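Local coordinates for hydrazine synthase subunit alpha (Candidatus Kuenenia stuttgartiensis, PDB 5C2V), which catalyses the second half-reaction of hydrazine synthase, condensing hydroxylamine from the gamma subunit with ammonia to give hydrazine, at residues D[49-54]-D[181-186]; D[177-182]-D[244-249]. All blocks are in the same frame, centred on the assembly; numbering follows the deposited sequence.

Contact 1 (D[49-54]-D[181-186]); sequences YPHYIP and NPYAYN
The Tyr183 ring is sandwiched: His51 CB stands over the centre of one face, while Asn181 CB of its own segment sits on the opposite face, displaced toward the rim. His51 CB lies 3.3 Å from the Tyr183 ring centroid and only 4° off the ring normal, which identifies a CH-pi contact. The imidazole itself runs nearly parallel to this phenol, planes at 11°, but is slid so far aside that the rings barely overlap. Tyr185 meets His51 differently, rim to rim, with its CE1 in the imidazole plane. At this edge Tyr185 OH and His51 ND1 are hydrogen-bonded at 2.7 Å, and either could be the donor. The backbone puts His51 CB over Tyr183; a chi1 of 175°, which points CG opposite the main-chain N, then swings the imidazole out past the phenol so that ND1 meets Tyr185 OH. The three rings form an aromatic cluster in the N-terminal domain, which includes the six-bladed beta-propeller; it joins the loop between strands 31-37 and 58-63 to the chain entering strand 186-191. Thr124 of strand 124-131 touches both His51 and Tyr185. Pro50, preceded by a cis peptide bond, adds apolar contacts to both tyrosines: its CD is 4.3 Å from Tyr183 CE1, and its CG is 4.2 Å from Tyr185 CD1.

Contact 2 (D[177-182]-D[244-249]); sequences DEFHNP and VQANGS
Glu178 and Phe179 both turn CG away from their carbonyl carbons (chi1 -64° and -69°), and both side chains reach the 244-249 segment. Glu178 continues extended through chi2 (165°), which carries its carboxylate past the Ala246 methyl to the backbone of Asn247; OE2 is 3.3 Å from Asn247 CA. The two carboxylate oxygens have separate partners. OE2 accepts from Trp545 NE1, whereas Glu178 OE1 receives a bond from a water. That water also donates to Val244 O at 2.7 Å and accepts from Ala246 N, so the polar link between the segments is mediated by solvent. Beside it the contact is apolar: Phe179 CZ lies 3.8 Å from Ala246 CB, and Phe179 CE2 is 4.1 Å from Val244 CG1. Asn247 CB points away from the 177-182 segment yet still touches Glu178 OE2; its OD1 accepts from Arg503 NH1. On the other segment, Asp177 OD1 takes Asn181 N at 2.7 Å from above the carboxylate plane. His180 N bonds to Asp177 O at 3.1 Å, closing a type I beta turn from Asp177 to His180. The turn packs against the end of strand 239-245, second in a four-stranded antiparallel sheet consistent with a beta-propeller blade.

The contacts follow one another along a single loop: Asn181 and Pro182 belong to both, and the centres of the two contacts are about 12 Å apart. They also touch directly, with Tyr183 O 3.3 Å from Asp177 CB. Asn224 links the two from outside, its O accepting from Asn186 ND2 of contact 1 and its ND2 donating to Val244 O of contact 2. Their surroundings differ. Contact 1 is plain packing, with the Tyr52 side chain about 12 Å from a bound calcium ion. Contact 2 approaches a heme c: the side chain of Asn247 is about 7 Å from it and about 12 Å from the zinc ion held by Cys276 and His560.

Contact 1 (D[49-54]-D[181-186])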
ATOM      1  N   TYR D  49       0.940 -19.196  15.642  1.00 67.83           N
ATOM      2  CA  TYR D  49       1.013 -20.004  14.420  1.00 55.23           C
ATOM      3  C   TYR D  49       2.151 -19.536  13.511  1.00 64.93           C
ATOM      4  O   TYR D  49       2.398 -18.337  13.410  1.00 74.05           O
ATOM      5  CB  TYR D  49      -0.324 -19.911  13.673  1.00 62.74           C
ATOM      6  CG  TYR D  49      -0.816 -21.185  13.025  1.00 75.38           C
ATOM      7  CD1 TYR D  49      -1.668 -22.046  13.704  1.00 71.06           C
ATOM      8  CD2 TYR D  49      -0.461 -21.510  11.722  1.00 64.83           C
ATOM      9  CE1 TYR D  49      -2.133 -23.205  13.113  1.00 71.55           C
ATOM     10  CE2 TYR D  49      -0.920 -22.668  11.123  1.00 68.85           C
ATOM     11  CZ  TYR D  49      -1.757 -23.511  11.823  1.00 68.10           C
ATOM     12  OH  TYR D  49      -2.217 -24.665  11.232  1.00 71.95           O
ATOM     13  N   PRO D  50       2.855 -20.468  12.840  1.00 70.83           N
ATOM     14  CA  PRO D  50       2.788 -21.934  12.789  1.00 64.33           C
ATOM     15  C   PRO D  50       3.253 -22.637  14.053  1.00 71.59           C
ATOM     16  O   PRO D  50       2.995 -23.833  14.198  1.00 73.80           O
ATOM     17  CB  PRO D  50       3.715 -22.281  11.628  1.00 63.57           C
ATOM     18  CG  PRO D  50       4.722 -21.218  11.654  1.00 56.06           C
ATOM     19  CD  PRO D  50       3.974 -19.966  12.023  1.00 72.05           C
ATOM     20  N   HIS D  51       3.913 -21.927  14.963  1.00 69.01           N
ATOM     21  CA  HIS D  51       4.494 -22.625  16.092  1.00 68.94           C
ATOM     22  C   HIS D  51       3.352 -22.747  17.069  1.00 63.29           C
ATOM     23  O   HIS D  51       3.008 -21.817  17.797  1.00 66.51           O
ATOM     24  CB  HIS D  51       5.674 -21.841  16.673  1.00 63.21           C
ATOM     25  CG  HIS D  51       6.257 -22.431  17.919  1.00 74.74           C
ATOM     26  ND1 HIS D  51       7.082 -23.535  17.906  1.00 78.75           N
ATOM     27  CD2 HIS D  51       6.161 -22.050  19.215  1.00 74.65           C
ATOM     28  CE1 HIS D  51       7.456 -23.818  19.141  1.00 75.46           C
ATOM     29  NE2 HIS D  51       6.911 -22.933  19.955  1.00 85.50           N
ATOM     30  N   TYR D  52       2.785 -23.945  17.069  1.00 61.14           N
ATOM     31  CA  TYR D  52       1.504 -24.198  17.694  1.00 62.70           C
ATOM     32  C   TYR D  52       1.572 -25.519  18.432  1.00 58.29           C
ATOM     33  O   TYR D  52       1.678 -26.581  17.820  1.00 81.32           O
ATOM     34  CB  TYR D  52       0.410 -24.193  16.619  1.00 52.99           C
ATOM     35  CG  TYR D  52      -0.983 -24.564  17.069  1.00 56.78           C
ATOM     36  CD1 TYR D  52      -1.767 -23.667  17.784  1.00 58.50           C
ATOM     37  CD2 TYR D  52      -1.536 -25.791  16.731  1.00 57.17           C
ATOM     38  CE1 TYR D  52      -3.050 -23.998  18.178  1.00 63.41           C
ATOM     39  CE2 TYR D  52      -2.819 -26.130  17.119  1.00 66.45           C
ATOM     40  CZ  TYR D  52      -3.571 -25.230  17.842  1.00 71.65           C
ATOM     41  OH  TYR D  52      -4.848 -25.565  18.231  1.00 75.48           O
ATOM     42  N   ILE D  53       1.495 -25.450  19.753  1.00 67.88           N
ATOM     43  CA  ILE D  53       1.549 -26.639  20.584  1.00 53.71           C
ATOM     44  C   ILE D  53       0.432 -26.523  21.601  1.00 60.14           C
ATOM     45  O   ILE D  53       0.654 -26.095  22.732  1.00 70.21           O
ATOM     46  CB  ILE D  53       2.909 -26.803  21.295  1.00 46.25           C
ATOM     47  CG1 ILE D  53       4.064 -26.599  20.311  1.00 47.62           C
ATOM     48  CG2 ILE D  53       3.006 -28.174  21.949  1.00 69.50           C
ATOM     49  CD1 ILE D  53       5.433 -26.756  20.933  1.00 50.06           C
ATOM     50  N   PRO D  54      -0.782 -26.906  21.190  1.00 52.13           N
ATOM     51  CA  PRO D  54      -1.978 -26.731  22.016  1.00 58.49           C
ATOM     52  C   PRO D  54      -1.923 -27.639  23.236  1.00 67.96           C
ATOM     53  O   PRO D  54      -2.543 -28.697  23.252  1.00 82.41           O
ATOM     54  CB  PRO D  54      -3.117 -27.121  21.071  1.00 63.97           C
ATOM     55  CG  PRO D  54      -2.489 -28.039  20.084  1.00 60.72           C
ATOM     56  CD  PRO D  54      -1.092 -27.530  19.893  1.00 61.34           C
ATOM     57  N   ASN D 181      11.166 -14.312  16.403  1.00 50.60           N
ATOM     58  CA  ASN D 181      10.390 -15.294  17.149  1.00 55.29           C
ATOM     59  C   ASN D 181      11.293 -16.470  17.493  1.00 59.56           C
ATOM     60  O   ASN D 181      12.209 -16.785  16.735  1.00 54.66           O
ATOM     61  CB  ASN D 181       9.177 -15.766  16.344  1.00 67.32           C
ATOM     62  CG  ASN D 181       8.171 -14.660  16.102  1.00 58.07           C
ATOM     63  OD1 ASN D 181       7.807 -14.375  14.960  1.00 72.75           O
ATOM     64  ND2 ASN D 181       7.712 -14.032  17.177  1.00 68.52           N
ATOM     65  N   PRO D 182      11.050 -17.127  18.637  1.00 54.91           N
ATOM     66  CA  PRO D 182      11.982 -18.204  18.986  1.00 62.38           C
ATOM     67  C   PRO D 182      11.655 -19.527  18.296  1.00 63.42           C
ATOM     68  O   PRO D 182      11.631 -20.571  18.949  1.00 57.11           O
ATOM     69  CB  PRO D 182      11.801 -18.325  20.498  1.00 45.33           C
ATOM     70  CG  PRO D 182      10.360 -17.970  20.709  1.00 38.56           C
ATOM     71  CD  PRO D 182      10.035 -16.907  19.683  1.00 59.56           C
ATOM     72  N   TYR D 183      11.402 -19.475  16.992  1.00 62.38           N
ATOM     73  CA  TYR D 183      11.268 -20.673  16.174  1.00 54.96           C
ATOM     74  C   TYR D 183      11.547 -20.360  14.705  1.00 63.74           C
ATOM     75  O   TYR D 183      11.216 -19.275  14.233  1.00 79.71           O
ATOM     76  CB  TYR D 183       9.867 -21.273  16.330  1.00 54.37           C
ATOM     77  CG  TYR D 183       8.744 -20.269  16.171  1.00 65.39           C
ATOM     78  CD1 TYR D 183       8.167 -20.032  14.929  1.00 63.05           C
ATOM     79  CD2 TYR D 183       8.257 -19.561  17.264  1.00 65.85           C
ATOM     80  CE1 TYR D 183       7.140 -19.117  14.780  1.00 73.74           C
ATOM     81  CE2 TYR D 183       7.230 -18.645  17.125  1.00 59.94           C
ATOM     82  CZ  TYR D 183       6.676 -18.426  15.880  1.00 72.45           C
ATOM     83  OH  TYR D 183       5.654 -17.514  15.736  1.00 62.22           O
ATOM     84  N   ALA D 184      12.148 -21.300  13.983  1.00 65.67           N
ATOM     85  CA  ALA D 184      12.138 -21.232  12.525  1.00 55.43           C
ATOM     86  C   ALA D 184      11.808 -22.601  11.939  1.00 58.88           C
ATOM     87  O   ALA D 184      12.616 -23.526  12.005  1.00 51.84           O
ATOM     88  CB  ALA D 184      13.474 -20.731  12.001  1.00 48.90           C
ATOM     89  N   TYR D 185      10.623 -22.714  11.350  1.00 61.51           N
ATOM     90  CA  TYR D 185      10.167 -23.973  10.769  1.00 60.63           C
ATOM     91  C   TYR D 185      10.638 -24.209   9.339  1.00 69.58           C
ATOM     92  O   TYR D 185      10.917 -23.269   8.594  1.00 55.32           O
ATOM     93  CB  TYR D 185       8.644 -24.060  10.837  1.00 54.00           C
ATOM     94  CG  TYR D 185       8.148 -24.416  12.218  1.00 62.67           C
ATOM     95  CD1 TYR D 185       7.925 -23.434  13.172  1.00 78.92           C
ATOM     96  CD2 TYR D 185       7.927 -25.740  12.576  1.00 64.62           C
ATOM     97  CE1 TYR D 185       7.483 -23.757  14.438  1.00 85.36           C
ATOM     98  CE2 TYR D 185       7.483 -26.073  13.840  1.00 68.75           C
ATOM     99  CZ  TYR D 185       7.262 -25.078  14.768  1.00 84.46           C
ATOM    100  OH  TYR D 185       6.820 -25.403  16.029  1.00 74.67           O
ATOM    101  N   ASN D 186      10.721 -25.483   8.972  1.00 72.95           N
ATOM    102  CA  ASN D 186      10.994 -25.889   7.602  1.00 51.72           C
ATOM    103  C   ASN D 186      10.326 -27.228   7.310  1.00 62.80           C
ATOM    104  O   ASN D 186       9.700 -27.818   8.191  1.00 61.56           O
ATOM    105  CB  ASN D 186      12.498 -25.968   7.357  1.00 47.95           C
ATOM    106  CG  ASN D 186      13.087 -24.639   6.928  1.00 39.79           C
ATOM    107  OD1 ASN D 186      12.545 -23.964   6.054  1.00 52.38           O
ATOM    108  ND2 ASN D 186      14.209 -24.265   7.530  1.00 40.58           N
TER

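Contact 2 (D[177-182]-D[244-249])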
ATOM      1  N   ASP D 177      13.664 -16.702  13.945  1.00 50.60           N
ATOM      2  CA  ASP D 177      13.302 -16.367  12.573  1.00 52.92           C
ATOM      3  C   ASP D 177      13.613 -14.900  12.294  1.00 55.09           C
ATOM      4  O   ASP D 177      14.281 -14.237  13.088  1.00 64.97           O
ATOM      5  CB  ASP D 177      11.825 -16.685  12.283  1.00 62.42           C
ATOM      6  CG  ASP D 177      10.848 -15.829  13.085  1.00 51.28           C
ATOM      7  OD1 ASP D 177      11.273 -14.914  13.820  1.00 54.23           O
ATOM      8  OD2 ASP D 177       9.629 -16.075  12.967  1.00 53.69           O
ATOM      9  N   GLU D 178      13.130 -14.399  11.166  1.00 66.29           N
ATOM     10  CA  GLU D 178      13.415 -13.031  10.754  1.00 70.75           C
ATOM     11  C   GLU D 178      12.616 -12.003  11.562  1.00 59.84           C
ATOM     12  O   GLU D 178      12.929 -10.813  11.548  1.00 63.13           O
ATOM     13  CB  GLU D 178      13.145 -12.882   9.256  1.00 61.23           C
ATOM     14  CG  GLU D 178      14.076 -13.741   8.403  1.00 38.75           C
ATOM     15  CD  GLU D 178      13.602 -13.901   6.972  1.00 48.55           C
ATOM     16  OE1 GLU D 178      12.452 -14.342   6.770  1.00 44.00           O
ATOM     17  OE2 GLU D 178      14.383 -13.593   6.048  1.00 54.02           O
ATOM     18  N   PHE D 179      11.588 -12.469  12.264  1.00 57.48           N
ATOM     19  CA  PHE D 179      10.814 -11.618  13.165  1.00 48.75           C
ATOM     20  C   PHE D 179      11.312 -11.731  14.605  1.00 49.11           C
ATOM     21  O   PHE D 179      10.712 -11.169  15.523  1.00 59.01           O
ATOM     22  CB  PHE D 179       9.327 -11.969  13.092  1.00 39.30           C
ATOM     23  CG  PHE D 179       8.684 -11.609  11.784  1.00 51.93           C
ATOM     24  CD1 PHE D 179       8.861 -10.350  11.235  1.00 51.86           C
ATOM     25  CD2 PHE D 179       7.908 -12.530  11.102  1.00 66.90           C
ATOM     26  CE1 PHE D 179       8.270 -10.015  10.031  1.00 64.88           C
ATOM     27  CE2 PHE D 179       7.316 -12.202   9.896  1.00 60.64           C
ATOM     28  CZ  PHE D 179       7.498 -10.942   9.360  1.00 55.49           C
ATOM     29  N   HIS D 180      12.399 -12.479  14.781  1.00 53.98           N
ATOM     30  CA  HIS D 180      13.002 -12.747  16.088  1.00 55.16           C
ATOM     31  C   HIS D 180      12.078 -13.550  17.002  1.00 57.50           C
ATOM     32  O   HIS D 180      12.190 -13.482  18.226  1.00 55.62           O
ATOM     33  CB  HIS D 180      13.415 -11.444  16.781  1.00 46.37           C
ATOM     34  CG  HIS D 180      14.315 -10.579  15.956  1.00 47.90           C
ATOM     35  ND1 HIS D 180      13.841  -9.573  15.144  1.00 53.42           N
ATOM     36  CD2 HIS D 180      15.663 -10.571  15.815  1.00 48.91           C
ATOM     37  CE1 HIS D 180      14.856  -8.980  14.539  1.00 56.73           C
ATOM     38  NE2 HIS D 180      15.973  -9.569  14.931  1.00 46.66           N
ATOM     39  N   ASN D 181      11.166 -14.312  16.403  1.00 50.60           N
ATOM     40  CA  ASN D 181      10.390 -15.294  17.149  1.00 55.29           C
ATOM     41  C   ASN D 181      11.293 -16.470  17.493  1.00 59.56           C
ATOM     42  O   ASN D 181      12.209 -16.785  16.735  1.00 54.66           O
ATOM     43  CB  ASN D 181       9.177 -15.766  16.344  1.00 67.32           C
ATOM     44  CG  ASN D 181       8.171 -14.660  16.102  1.00 58.07           C
ATOM     45  OD1 ASN D 181       7.807 -14.375  14.960  1.00 72.75           O
ATOM     46  ND2 ASN D 181       7.712 -14.032  17.177  1.00 68.52           N
ATOM     47  N   PRO D 182      11.050 -17.127  18.637  1.00 54.91           N
ATOM     48  CA  PRO D 182      11.982 -18.204  18.986  1.00 62.38           C
ATOM     49  C   PRO D 182      11.655 -19.527  18.296  1.00 63.42           C
ATOM     50  O   PRO D 182      11.631 -20.571  18.949  1.00 57.11           O
ATOM     51  CB  PRO D 182      11.801 -18.325  20.498  1.00 45.33           C
ATOM     52  CG  PRO D 182      10.360 -17.970  20.709  1.00 38.56           C
ATOM     53  CD  PRO D 182      10.035 -16.907  19.683  1.00 59.56           C
ATOM     54  N   VAL D 244       6.639 -18.129   4.681  1.00 54.38           N
ATOM     55  CA  VAL D 244       6.772 -16.762   5.152  1.00 52.56           C
ATOM     56  C   VAL D 244       7.952 -16.103   4.458  1.00 57.83           C
ATOM     57  O   VAL D 244       9.103 -16.459   4.714  1.00 50.12           O
ATOM     58  CB  VAL D 244       6.973 -16.703   6.680  1.00 54.93           C
ATOM     59  CG1 VAL D 244       7.201 -15.268   7.133  1.00 63.53           C
ATOM     60  CG2 VAL D 244       5.782 -17.314   7.399  1.00 44.37           C
ATOM     61  N   GLN D 245       7.677 -15.142   3.583  1.00 50.18           N
ATOM     62  CA  GLN D 245       8.767 -14.405   2.971  1.00 57.54           C
ATOM     63  C   GLN D 245       8.879 -13.060   3.675  1.00 63.69           C
ATOM     64  O   GLN D 245       8.122 -12.121   3.403  1.00 59.30           O
ATOM     65  CB  GLN D 245       8.520 -14.229   1.471  1.00 56.59           C
ATOM     66  CG  GLN D 245       8.245 -15.537   0.735  1.00 46.60           C
ATOM     67  CD  GLN D 245       9.486 -16.397   0.583  1.00 53.83           C
ATOM     68  OE1 GLN D 245      10.573 -15.893   0.304  1.00 53.41           O
ATOM     69  NE2 GLN D 245       9.328 -17.702   0.773  1.00 60.66           N
ATOM     70  N   ALA D 246       9.831 -13.005   4.603  1.00 66.47           N
ATOM     71  CA  ALA D 246      10.123 -11.819   5.397  1.00 39.01           C
ATOM     72  C   ALA D 246      11.417 -11.092   5.027  1.00 41.29           C
ATOM     73  O   ALA D 246      11.750 -10.097   5.670  1.00 68.12           O
ATOM     74  CB  ALA D 246      10.148 -12.189   6.874  1.00 51.86           C
ATOM     75  N   ASN D 247      12.147 -11.580   4.024  1.00 38.69           N
ATOM     76  CA  ASN D 247      13.557 -11.202   3.862  1.00 35.44           C
ATOM     77  C   ASN D 247      13.775  -9.694   3.808  1.00 45.76           C
ATOM     78  O   ASN D 247      13.248  -9.010   2.938  1.00 52.30           O
ATOM     79  CB  ASN D 247      14.139 -11.845   2.597  1.00 32.79           C
ATOM     80  CG  ASN D 247      15.626 -11.557   2.417  1.00 50.79           C
ATOM     81  OD1 ASN D 247      16.309 -11.132   3.349  1.00 57.52           O
ATOM     82  ND2 ASN D 247      16.130 -11.791   1.210  1.00 47.88           N
ATOM     83  N   GLY D 248      14.594  -9.200   4.731  1.00 57.19           N
ATOM     84  CA  GLY D 248      14.860  -7.780   4.857  1.00 59.03           C
ATOM     85  C   GLY D 248      13.636  -6.888   4.967  1.00 53.57           C
ATOM     86  O   GLY D 248      12.704  -7.163   5.725  1.00 44.83           O
ATOM     87  N   SER D 249      13.648  -5.816   4.182  1.00 50.33           N
ATOM     88  CA  SER D 249      12.619  -4.781   4.207  1.00 50.79           C
ATOM     89  C   SER D 249      11.480  -5.098   3.241  1.00 46.07           C
ATOM     90  O   SER D 249      10.626  -4.253   2.976  1.00 53.97           O
ATOM     91  CB  SER D 249      13.229  -3.416   3.879  1.00 45.16           C
ATOM     92  OG  SER D 249      13.774  -3.400   2.572  1.00 41.90           O
TER
HETATM   93  O   HOH W   1      11.471 -15.081   4.643  1.00 48.62           O